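Local coordinates for protein diol-dehydratase (Roseburia inulinivorans, PDB 5I2A) that probably acts as a B12-independent, glycyl radical diol dehydratase, a lyase that dehydrates 1,2-propanediol, at residues V169-V174 and D291-P296. Residues are numbered along the deposited sequence; the frame is centred on the assembly and turned at random.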
loop_
_atom_site.group_PDB
_atom_site.type_symbol
_atom_site.label_atom_id
_atom_site.label_comp_id
_atom_site.label_asym_id
_atom_site.label_seq_id
_atom_site.Cartn_x
_atom_site.Cartn_y
_atom_site.Cartn_z
ATOM N N VAL A 169 13.876 15.692 -14.725
ATOM C CA VAL A 169 13.166 16.357 -13.674
ATOM C C VAL A 169 13.097 17.868 -14.024
ATOM O O VAL A 169 13.710 18.309 -15.006
ATOM C CB VAL A 169 13.924 16.049 -12.364
ATOM C CG1 VAL A 169 14.942 17.138 -11.985
ATOM C CG2 VAL A 169 13.052 15.543 -11.295
ATOM N N GLN A 170 12.346 18.655 -13.259
ATOM C CA GLN A 170 12.250 20.091 -13.520
ATOM C C GLN A 170 13.470 20.862 -12.987
ATOM O O GLN A 170 13.369 21.574 -11.991
ATOM C CB GLN A 170 10.968 20.670 -12.896
ATOM C CG GLN A 170 9.652 20.258 -13.568
ATOM C CD GLN A 170 8.419 20.565 -12.700
ATOM O OE1 GLN A 170 8.454 21.443 -11.833
ATOM N NE2 GLN A 170 7.330 19.828 -12.928
ATOM N N TYR A 171 14.621 20.717 -13.639
ATOM C CA TYR A 171 15.798 21.486 -13.236
ATOM C C TYR A 171 15.475 22.980 -13.254
ATOM O O TYR A 171 15.917 23.727 -12.389
ATOM C CB TYR A 171 16.988 21.205 -14.153
ATOM C CG TYR A 171 17.424 19.757 -14.195
ATOM C CD1 TYR A 171 18.290 19.247 -13.249
ATOM C CD2 TYR A 171 16.977 18.916 -15.198
ATOM C CE1 TYR A 171 18.694 17.921 -13.293
ATOM C CE2 TYR A 171 17.368 17.592 -15.256
ATOM C CZ TYR A 171 18.233 17.099 -14.303
ATOM O OH TYR A 171 18.638 15.788 -14.360
ATOM N N GLU A 172 14.684 23.396 -14.235
ATOM C CA GLU A 172 14.371 24.806 -14.413
ATOM C C GLU A 172 13.529 25.358 -13.254
ATOM O O GLU A 172 13.595 26.551 -12.950
ATOM C CB GLU A 172 13.657 25.031 -15.743
ATOM C CG GLU A 172 12.267 24.423 -15.816
ATOM C CD GLU A 172 12.265 22.920 -16.125
ATOM O OE1 GLU A 172 13.341 22.326 -16.391
ATOM O OE2 GLU A 172 11.166 22.333 -16.087
ATOM N N THR A 173 12.738 24.500 -12.610
ATOM C CA THR A 173 11.977 24.947 -11.457
ATOM C C THR A 173 12.928 25.277 -10.307
ATOM O O THR A 173 12.792 26.309 -9.659
ATOM C CB THR A 173 10.950 23.900 -10.995
ATOM O OG1 THR A 173 9.961 23.728 -12.018
ATOM C CG2 THR A 173 10.276 24.367 -9.720
ATOM N N VAL A 174 13.898 24.404 -10.071
ATOM C CA VAL A 174 14.861 24.618 -8.998
ATOM C C VAL A 174 15.685 25.896 -9.247
ATOM O O VAL A 174 15.933 26.673 -8.335
ATOM C CB VAL A 174 15.805 23.400 -8.842
ATOM C CG1 VAL A 174 16.858 23.661 -7.773
ATOM C CG2 VAL A 174 14.997 22.130 -8.508
ATOM N N ASP A 291 20.933 23.354 -22.643
ATOM C CA ASP A 291 21.223 24.605 -23.332
ATOM C C ASP A 291 20.037 25.578 -23.274
ATOM O O ASP A 291 20.229 26.789 -23.361
ATOM C CB ASP A 291 21.651 24.360 -24.794
ATOM C CG ASP A 291 20.548 23.750 -25.651
ATOM O OD1 ASP A 291 19.628 23.083 -25.111
ATOM O OD2 ASP A 291 20.635 23.918 -26.883
ATOM N N GLN A 292 18.823 25.056 -23.111
ATOM C CA GLN A 292 17.654 25.912 -23.001
ATOM C C GLN A 292 17.464 26.471 -21.583
ATOM O O GLN A 292 17.370 27.680 -21.416
ATOM C CB GLN A 292 16.395 25.155 -23.442
ATOM C CG GLN A 292 16.499 24.598 -24.850
ATOM C CD GLN A 292 16.779 25.688 -25.879
ATOM O OE1 GLN A 292 15.996 26.620 -26.032
ATOM N NE2 GLN A 292 17.911 25.578 -26.575
ATOM N N TYR A 293 17.415 25.620 -20.554
ATOM C CA TYR A 293 17.095 26.152 -19.233
ATOM C C TYR A 293 18.272 26.837 -18.543
ATOM O O TYR A 293 18.062 27.650 -17.655
ATOM C CB TYR A 293 16.484 25.074 -18.309
ATOM C CG TYR A 293 17.273 23.798 -18.044
ATOM C CD1 TYR A 293 18.388 23.803 -17.216
ATOM C CD2 TYR A 293 16.857 22.578 -18.573
ATOM C CE1 TYR A 293 19.086 22.638 -16.952
ATOM C CE2 TYR A 293 17.553 21.401 -18.307
ATOM C CZ TYR A 293 18.663 21.440 -17.497
ATOM O OH TYR A 293 19.366 20.292 -17.228
ATOM N N MET A 294 19.501 26.554 -18.960
ATOM C CA MET A 294 20.652 27.268 -18.389
ATOM C C MET A 294 20.857 28.645 -19.039
ATOM O O MET A 294 21.534 29.512 -18.476
ATOM C CB MET A 294 21.940 26.448 -18.540
ATOM C CG MET A 294 21.937 25.112 -17.786
ATOM S SD MET A 294 21.770 25.333 -16.013
ATOM C CE MET A 294 23.448 25.755 -15.541
ATOM N N TYR A 295 20.278 28.838 -20.221
ATOM C CA TYR A 295 20.601 30.007 -21.022
ATOM C C TYR A 295 20.242 31.358 -20.378
ATOM O O TYR A 295 21.058 32.273 -20.435
ATOM C CB TYR A 295 19.954 29.923 -22.409
ATOM C CG TYR A 295 20.446 31.045 -23.278
ATOM C CD1 TYR A 295 21.767 31.081 -23.717
ATOM C CD2 TYR A 295 19.612 32.101 -23.616
ATOM C CE1 TYR A 295 22.235 32.139 -24.501
ATOM C CE2 TYR A 295 20.062 33.150 -24.390
ATOM C CZ TYR A 295 21.368 33.168 -24.828
ATOM O OH TYR A 295 21.786 34.225 -25.593
ATOM N N PRO A 296 19.049 31.490 -19.758
ATOM C CA PRO A 296 18.746 32.790 -19.143
ATOM C C PRO A 296 19.762 33.203 -18.077
ATOM O O PRO A 296 20.041 34.388 -17.940
ATOM C CB PRO A 296 17.362 32.567 -18.510
ATOM C CG PRO A 296 16.753 31.497 -19.319
ATOM C CD PRO A 296 17.892 30.579 -19.678
#
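Tyr293 lays its ring against the first turn of helix 171-190, where Tyr171 and Glu172 receive it. CB of Tyr171 sits over one face of the Tyr293 ring, toward its rim, in a CH-pi contact 4.0 Å from CB to the ring centroid. The two rings are nearly parallel, planes 18° apart, but offset, with little of one lying over the other; the phenol oxygen of Tyr293 instead lies over a face of Tyr171, with OH of Tyr293 3.4 Å from CD2 of Tyr171. Both hydroxyls bond elsewhere, Tyr171 OH to Gln273 OE1 and Tyr293 OH to the carbonyl oxygen of Pro287, which helps hold the far end of each ring in place. With CG between its own backbone N and carbonyl carbon (chi1 57°), Tyr293 turns its ring toward Tyr171. Its CB packs 3.8 Å from CB of Glu172. The bent Glu172 chain brings OE1 obliquely to the same ring, 4.1 Å from CD2 of Tyr293. Replacing Tyr293 by an alanine would probably leave a gap against Tyr171 and the Pro287 carbonyl without its hydroxyl partner. Phe269 of helix 262-279 touches both tyrosines, completing an aromatic cluster within the helical part of the pyruvate formate lyase-like fold.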